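Local structure of intracellular protein transport protein USO1 (Saccharomyces cerevisiae S288c, 6LSU) at residues H285-P290 against S335-V340; P281-L286 against D312-T317; S605-L610 against F651-K656. The protein is a membrane tether required for protein transport from the endoplasmic reticulum to the Golgi, represented here by its globular head without the coiled-coil tail. All blocks are in the same frame, centred on the assembly; numbering follows the deposited sequence.

Contact 1: residues H285-P290 against S335-V340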
# COMPACT_ATOMS: atom_id res chain seq x y z
N HIS A 285 16.53 13.05 -1.56
CA HIS A 285 16.72 14.13 -2.56
C HIS A 285 15.68 13.95 -3.69
O HIS A 285 15.12 14.98 -4.22
CB HIS A 285 18.16 14.12 -3.07
CG HIS A 285 18.29 15.01 -4.26
ND1 HIS A 285 18.33 16.39 -4.11
CD2 HIS A 285 18.33 14.74 -5.59
CE1 HIS A 285 18.40 16.94 -5.31
NE2 HIS A 285 18.42 15.95 -6.24
N LEU A 286 15.48 12.67 -4.09
CA LEU A 286 14.52 12.23 -5.14
C LEU A 286 13.06 12.43 -4.68
O LEU A 286 12.31 12.97 -5.45
CB LEU A 286 14.79 10.75 -5.41
CG LEU A 286 13.84 10.08 -6.40
CD1 LEU A 286 14.07 10.68 -7.78
CD2 LEU A 286 14.02 8.58 -6.41
N LEU A 287 12.73 12.05 -3.44
CA LEU A 287 11.41 12.27 -2.84
C LEU A 287 11.13 13.78 -2.73
O LEU A 287 9.97 14.20 -2.83
CB LEU A 287 11.36 11.60 -1.47
CG LEU A 287 11.21 10.09 -1.48
CD1 LEU A 287 11.26 9.52 -0.06
CD2 LEU A 287 9.89 9.73 -2.13
N SER A 288 12.15 14.59 -2.59
CA SER A 288 11.95 16.03 -2.28
C SER A 288 11.80 16.81 -3.59
O SER A 288 11.32 17.96 -3.53
CB SER A 288 13.05 16.59 -1.41
OG SER A 288 14.08 17.16 -2.21
N GLU A 289 12.01 16.18 -4.74
CA GLU A 289 11.87 16.85 -6.04
C GLU A 289 10.57 17.62 -6.22
O GLU A 289 10.57 18.74 -6.72
CB GLU A 289 12.06 15.84 -7.16
CG GLU A 289 13.42 15.98 -7.79
CD GLU A 289 13.87 14.72 -8.51
OE1 GLU A 289 15.08 14.27 -8.28
OE2 GLU A 289 13.02 14.22 -9.31
N PRO A 290 9.38 17.08 -5.92
CA PRO A 290 8.15 17.82 -6.21
C PRO A 290 7.97 19.14 -5.42
O PRO A 290 7.11 19.86 -5.80
CB PRO A 290 7.05 16.86 -5.77
CG PRO A 290 7.72 15.53 -5.70
CD PRO A 290 9.13 15.81 -5.25
N SER A 335 17.83 11.23 9.21
CA SER A 335 17.97 11.89 7.88
C SER A 335 16.82 12.88 7.70
O SER A 335 16.15 13.16 8.69
CB SER A 335 18.05 10.87 6.76
OG SER A 335 16.79 10.25 6.52
N SER A 336 16.61 13.39 6.48
CA SER A 336 15.47 14.28 6.17
C SER A 336 14.21 13.49 5.74
O SER A 336 13.20 14.13 5.44
CB SER A 336 15.87 15.35 5.17
OG SER A 336 16.63 14.82 4.09
N VAL A 337 14.22 12.16 5.77
CA VAL A 337 13.20 11.37 5.02
C VAL A 337 11.81 11.62 5.61
O VAL A 337 10.91 11.94 4.83
CB VAL A 337 13.54 9.87 4.91
CG1 VAL A 337 12.51 9.15 4.05
CG2 VAL A 337 14.90 9.65 4.31
N LEU A 338 11.66 11.55 6.93
CA LEU A 338 10.37 11.76 7.63
C LEU A 338 9.79 13.11 7.27
O LEU A 338 8.57 13.21 6.99
CB LEU A 338 10.53 11.72 9.15
CG LEU A 338 9.21 11.86 9.92
CD1 LEU A 338 8.22 10.78 9.50
CD2 LEU A 338 9.43 11.83 11.43
N MET A 339 10.60 14.14 7.35
CA MET A 339 10.17 15.51 7.09
C MET A 339 9.82 15.58 5.61
O MET A 339 8.88 16.25 5.23
CB MET A 339 11.30 16.51 7.41
CG MET A 339 10.82 17.93 7.34
SD MET A 339 9.64 18.20 8.69
CE MET A 339 8.48 19.27 7.83
N VAL A 340 10.59 14.94 4.76
CA VAL A 340 10.30 15.00 3.30
C VAL A 340 8.98 14.27 3.00
O VAL A 340 8.18 14.82 2.19
CB VAL A 340 11.47 14.47 2.46
CG1 VAL A 340 11.09 14.47 0.98
CG2 VAL A 340 12.69 15.34 2.68
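Ser-288 and Val-340 bring the two backbones within 5.9 Å of each other, CA to CA, beside the C-terminal part of helix 280-287 and close to the start of helix 337-346. From 288 to 290 the chain goes on in a helix-like course. On the other side, Ser-335 OG accepts a capping bond from Val-337 N (3.3 Å) just ahead of the helix, and Val-340 N donates to Ser-336 O as the first full turn closes.

Val-340 does most of the touching, and does it with one methyl. With CG1 anti to its own backbone N (chi1 176°), that branch lies 3.7 Å from Ser-288 CA and 3.8 Å from Leu-287 CB, so it rests against main chain as much as against side chains. Ser-288 CB meets the same methyl. The two segments belong to ARM 5 and ARM 6, and the contact is a seam between consecutive repeats of the armadillo-type helical array. Further along its side chain, Leu-287 CD1 comes 4.3 Å from Val-337 CG1, a looser apolar touch. The Leu-287 side chain also packs on Ile-307, Ala-310 and Leu-311 of helix 301-317, which ties the seam to the interior of ARM 5. Ser-336, in the turn ahead of helix 337-346, lies against Ala-284 of helix 280-287.

Contact 2: residues P281-L286 against D312-T317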
# COMPACT_ATOMS: atom_id res chain seq x y z
N PRO A 281 20.20 9.95 1.87
CA PRO A 281 20.25 11.32 1.36
C PRO A 281 19.83 11.38 -0.12
O PRO A 281 19.22 12.34 -0.52
CB PRO A 281 21.71 11.72 1.48
CG PRO A 281 22.29 10.74 2.46
CD PRO A 281 21.51 9.46 2.32
N LYS A 282 20.17 10.34 -0.87
CA LYS A 282 19.85 10.21 -2.32
C LYS A 282 18.33 10.02 -2.50
O LYS A 282 17.76 10.71 -3.35
CB LYS A 282 20.64 9.05 -2.92
CG LYS A 282 22.09 9.39 -3.20
CD LYS A 282 23.05 8.26 -2.93
CE LYS A 282 24.39 8.49 -3.59
NZ LYS A 282 25.07 7.19 -3.79
N LEU A 283 17.73 9.11 -1.74
CA LEU A 283 16.28 8.79 -1.78
C LEU A 283 15.47 10.02 -1.33
O LEU A 283 14.51 10.40 -2.02
CB LEU A 283 16.05 7.59 -0.86
CG LEU A 283 14.65 6.99 -0.92
CD1 LEU A 283 14.33 6.60 -2.34
CD2 LEU A 283 14.57 5.77 -0.02
N ALA A 284 15.90 10.66 -0.25
CA ALA A 284 15.37 11.94 0.26
C ALA A 284 15.41 12.97 -0.85
O ALA A 284 14.46 13.74 -0.99
CB ALA A 284 16.20 12.45 1.40
N HIS A 285 16.53 13.05 -1.56
CA HIS A 285 16.72 14.13 -2.56
C HIS A 285 15.68 13.95 -3.69
O HIS A 285 15.12 14.98 -4.22
CB HIS A 285 18.16 14.12 -3.07
CG HIS A 285 18.29 15.01 -4.26
ND1 HIS A 285 18.33 16.39 -4.11
CD2 HIS A 285 18.33 14.74 -5.59
CE1 HIS A 285 18.40 16.94 -5.31
NE2 HIS A 285 18.42 15.95 -6.24
N LEU A 286 15.48 12.67 -4.09
CA LEU A 286 14.52 12.23 -5.14
C LEU A 286 13.06 12.43 -4.68
O LEU A 286 12.31 12.97 -5.45
CB LEU A 286 14.79 10.75 -5.41
CG LEU A 286 13.84 10.08 -6.40
CD1 LEU A 286 14.07 10.68 -7.78
CD2 LEU A 286 14.02 8.58 -6.41
N ASP A 312 7.55 3.38 -1.37
CA ASP A 312 7.41 1.93 -1.03
C ASP A 312 8.78 1.45 -0.54
O ASP A 312 8.84 0.71 0.44
CB ASP A 312 6.81 1.08 -2.17
CG ASP A 312 5.32 1.31 -2.39
OD1 ASP A 312 4.65 1.93 -1.49
OD2 ASP A 312 4.81 0.88 -3.46
N ILE A 313 9.87 1.92 -1.14
CA ILE A 313 11.22 1.50 -0.74
C ILE A 313 11.42 1.95 0.70
O ILE A 313 11.83 1.10 1.51
CB ILE A 313 12.27 2.07 -1.69
CG1 ILE A 313 12.29 1.33 -3.03
CG2 ILE A 313 13.60 2.09 -1.00
CD1 ILE A 313 12.88 2.17 -4.17
N VAL A 314 11.11 3.23 1.03
CA VAL A 314 11.16 3.62 2.47
C VAL A 314 10.37 2.62 3.32
O VAL A 314 10.95 2.13 4.32
CB VAL A 314 10.69 5.05 2.72
CG1 VAL A 314 10.82 5.40 4.17
CG2 VAL A 314 11.47 6.06 1.87
N SER A 315 9.15 2.25 2.91
CA SER A 315 8.25 1.38 3.71
C SER A 315 8.86 0.01 3.95
O SER A 315 8.83 -0.41 5.09
CB SER A 315 6.89 1.22 3.11
OG SER A 315 6.01 2.23 3.54
N LEU A 316 9.40 -0.65 2.92
CA LEU A 316 10.11 -1.96 3.00
C LEU A 316 11.07 -2.05 4.19
O LEU A 316 11.03 -3.08 4.89
CB LEU A 316 10.92 -2.17 1.72
CG LEU A 316 10.03 -2.36 0.50
CD1 LEU A 316 10.85 -2.61 -0.75
CD2 LEU A 316 9.04 -3.48 0.77
N THR A 317 11.90 -1.02 4.40
CA THR A 317 12.99 -1.05 5.41
C THR A 317 12.39 -1.05 6.80
O THR A 317 13.11 -1.48 7.71
CB THR A 317 14.00 0.10 5.25
OG1 THR A 317 13.56 1.30 5.89
CG2 THR A 317 14.34 0.34 3.81
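Leu-283 sets off toward helix 301-317, and a single methyl, CD2, makes both contacts across the gap. It comes 3.6 Å from Val-314 CG2 and 3.9 Å from Ile-313 CG2, so the branch end is set against two neighbouring residues of the facing helix. The leucine meets each of these side chains at a slant, methyl to methyl. Its CG is anti to the backbone N (chi1 -171°), which carries the branched end out from helix 280-287 and spans part of the 8.4 Å between the CA atoms of Leu-283 and Val-314, the nearest pair.

The two partners present their methyls differently. Ile-313 aims its CB at the leucine and offers CG2, while its longer CG1 arm takes the position beside the backbone N (chi1 -75°). Val-314 starts off to one side and turns CG2 in to meet the leucine. Each has further company: Ile-313 lies on Ile-260 and Leu-264 of helix 251-264, and Val-314 on Thr-361 and Met-365 of helix 354-366. Three residues on from Val-314, Thr-317 OG1 donates to Val-314 O at 3.2 Å, in the plane of that carbonyl, so this hydroxyl is turned back on its own helix.

Both segments lie in ARM 5, and the contact joins two of its helices inside the superhelical head. No hydrogen bond or charge pair crosses between the segments: all three touching residues are buried and aliphatic, so their cohesion comes from dispersion and the exclusion of water, with shape rather than polar direction setting the fit.

Contact 3: residues S605-L610 against F651-K656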
# COMPACT_ATOMS: atom_id res chain seq x y z
N SER A 605 -34.66 8.80 31.83
CA SER A 605 -35.31 9.43 30.65
C SER A 605 -34.73 8.85 29.35
O SER A 605 -35.49 8.53 28.40
CB SER A 605 -35.18 10.92 30.68
OG SER A 605 -35.18 11.40 29.36
N VAL A 606 -33.40 8.69 29.29
CA VAL A 606 -32.67 8.13 28.13
C VAL A 606 -33.02 6.65 28.01
O VAL A 606 -33.43 6.24 26.90
CB VAL A 606 -31.15 8.40 28.23
CG1 VAL A 606 -30.31 7.36 27.49
CG2 VAL A 606 -30.82 9.81 27.73
N ILE A 607 -32.96 5.87 29.09
CA ILE A 607 -33.28 4.42 28.97
C ILE A 607 -34.70 4.29 28.41
O ILE A 607 -34.91 3.34 27.62
CB ILE A 607 -33.13 3.64 30.29
CG1 ILE A 607 -31.68 3.59 30.76
CG2 ILE A 607 -33.68 2.23 30.13
CD1 ILE A 607 -31.08 4.96 31.02
N LYS A 608 -35.62 5.21 28.77
CA LYS A 608 -37.04 5.18 28.33
C LYS A 608 -37.06 5.40 26.82
O LYS A 608 -37.57 4.49 26.11
CB LYS A 608 -37.92 6.17 29.11
CG LYS A 608 -38.22 5.73 30.55
CD LYS A 608 -39.40 6.43 31.19
CE LYS A 608 -39.06 7.75 31.85
NZ LYS A 608 -40.28 8.51 32.20
N SER A 609 -36.48 6.49 26.32
CA SER A 609 -36.28 6.74 24.84
C SER A 609 -35.69 5.51 24.12
O SER A 609 -36.18 5.11 23.03
CB SER A 609 -35.40 7.90 24.65
OG SER A 609 -36.04 9.07 25.12
N LEU A 610 -34.64 4.91 24.65
CA LEU A 610 -34.00 3.79 23.94
C LEU A 610 -34.97 2.61 23.88
O LEU A 610 -35.17 2.06 22.78
CB LEU A 610 -32.67 3.45 24.61
CG LEU A 610 -31.63 4.57 24.59
CD1 LEU A 610 -30.39 4.14 25.32
CD2 LEU A 610 -31.29 5.03 23.19
N PHE A 651 -32.96 -4.58 35.66
CA PHE A 651 -33.22 -5.95 35.15
C PHE A 651 -34.71 -6.16 34.86
O PHE A 651 -35.01 -6.64 33.74
CB PHE A 651 -32.79 -7.04 36.13
CG PHE A 651 -33.12 -8.42 35.63
CD1 PHE A 651 -32.40 -8.96 34.57
CD2 PHE A 651 -34.14 -9.17 36.18
CE1 PHE A 651 -32.70 -10.23 34.09
CE2 PHE A 651 -34.43 -10.44 35.70
CZ PHE A 651 -33.71 -10.97 34.65
N GLU A 652 -35.57 -5.85 35.84
CA GLU A 652 -37.06 -6.00 35.73
C GLU A 652 -37.52 -5.08 34.60
O GLU A 652 -38.28 -5.52 33.73
CB GLU A 652 -37.78 -5.65 37.05
CG GLU A 652 -37.48 -6.58 38.22
CD GLU A 652 -38.11 -7.97 38.24
OE1 GLU A 652 -38.97 -8.26 37.39
OE2 GLU A 652 -37.73 -8.78 39.11
N PHE A 653 -37.01 -3.86 34.60
CA PHE A 653 -37.39 -2.79 33.65
C PHE A 653 -37.10 -3.22 32.21
O PHE A 653 -37.91 -2.90 31.32
CB PHE A 653 -36.61 -1.53 34.02
CG PHE A 653 -36.97 -0.32 33.21
CD1 PHE A 653 -36.42 -0.13 31.96
CD2 PHE A 653 -37.82 0.64 33.72
CE1 PHE A 653 -36.72 1.01 31.24
CE2 PHE A 653 -38.11 1.78 33.00
CZ PHE A 653 -37.56 1.96 31.75
N ILE A 654 -35.96 -3.87 31.98
CA ILE A 654 -35.52 -4.38 30.64
C ILE A 654 -36.27 -5.68 30.30
O ILE A 654 -36.80 -5.77 29.18
CB ILE A 654 -33.98 -4.57 30.61
CG1 ILE A 654 -33.21 -3.24 30.51
CG2 ILE A 654 -33.56 -5.52 29.52
CD1 ILE A 654 -33.96 -2.12 29.80
N THR A 655 -36.30 -6.65 31.20
CA THR A 655 -36.88 -7.99 30.94
C THR A 655 -38.39 -7.92 30.74
O THR A 655 -38.87 -8.56 29.80
CB THR A 655 -36.63 -8.95 32.11
OG1 THR A 655 -36.87 -8.16 33.28
CG2 THR A 655 -35.24 -9.53 32.13
N LYS A 656 -39.12 -7.21 31.62
CA LYS A 656 -40.60 -7.08 31.51
C LYS A 656 -40.93 -6.46 30.14
O LYS A 656 -41.76 -7.05 29.42
CB LYS A 656 -41.19 -6.32 32.70
CG LYS A 656 -41.29 -7.12 33.99
CD LYS A 656 -41.82 -6.32 35.18
CE LYS A 656 -41.68 -7.03 36.51
NZ LYS A 656 -42.51 -8.26 36.59
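Ile-607 and Phe-653 carry the main apolar contact between these two helical segments, which run nearly parallel, 13° apart, with axes 12.0 Å from each other at closest approach. At that spacing the backbones stay well separated and side chains must bridge the gap. The phenylalanine does so with CG anti to the backbone N (chi1 -175°), and its ring corner CE1 comes 3.5 Å from Ile-607 CG2. The methyl arrives obliquely to the ring. The same CG2 also makes a looser touch, 4.4 Å, with Ile-654 CD1, which itself sits in plane at the edge of the Phe-653 ring.

The second kind of contact involves the aliphatic part of a charged side chain. Lys-608 CG lies 4.0 Å from Phe-653 CZ at the edge of the ring, near its plane. The lysine chain crosses the phenylalanine at about a right angle, and its amino end turns off from the ring at the solvent-exposed border.

No hydrogen bond crosses between the segments; within 651-656, Lys-656 NZ and Glu-652 OE1 form a long salt bridge of 3.6 Å.

Helix 604-614 of ARM 10 and helix 647-658, near-parallel with helix 622-637 between them in sequence, are consistent with the alpha-solenoid stacking of an armadillo-type array. Ile-607 packs on Leu-632 of helix 622-637. Phe-653 and Ile-654 extend the contact to Leu-611 on helix 604-614, while the Phe-653 ring also meets Phe-645 edge-to-face.

How the contacts relate
Contacts 1 and 2 are neighbours, with centres 8 Å apart, and both draw on helix 280-287, sharing His-285 and Leu-286. Contact 2 works within ARM 5, whereas contact 1 carries the same helix across to ARM 6. They merge into one apolar cluster: Val-314 CG2 of contact 2 lies 3.9 Å from Val-337 CG1 and 4.0 Å from Leu-287 CD1, both of contact 1. Contact 3 is remote, its centre 58 Å from each of the others and its nearest atoms about 42 Å away, and it comes later in the chain, towards the C-terminal end of the head. The three thus sample the middle and one end of an elongated helical array.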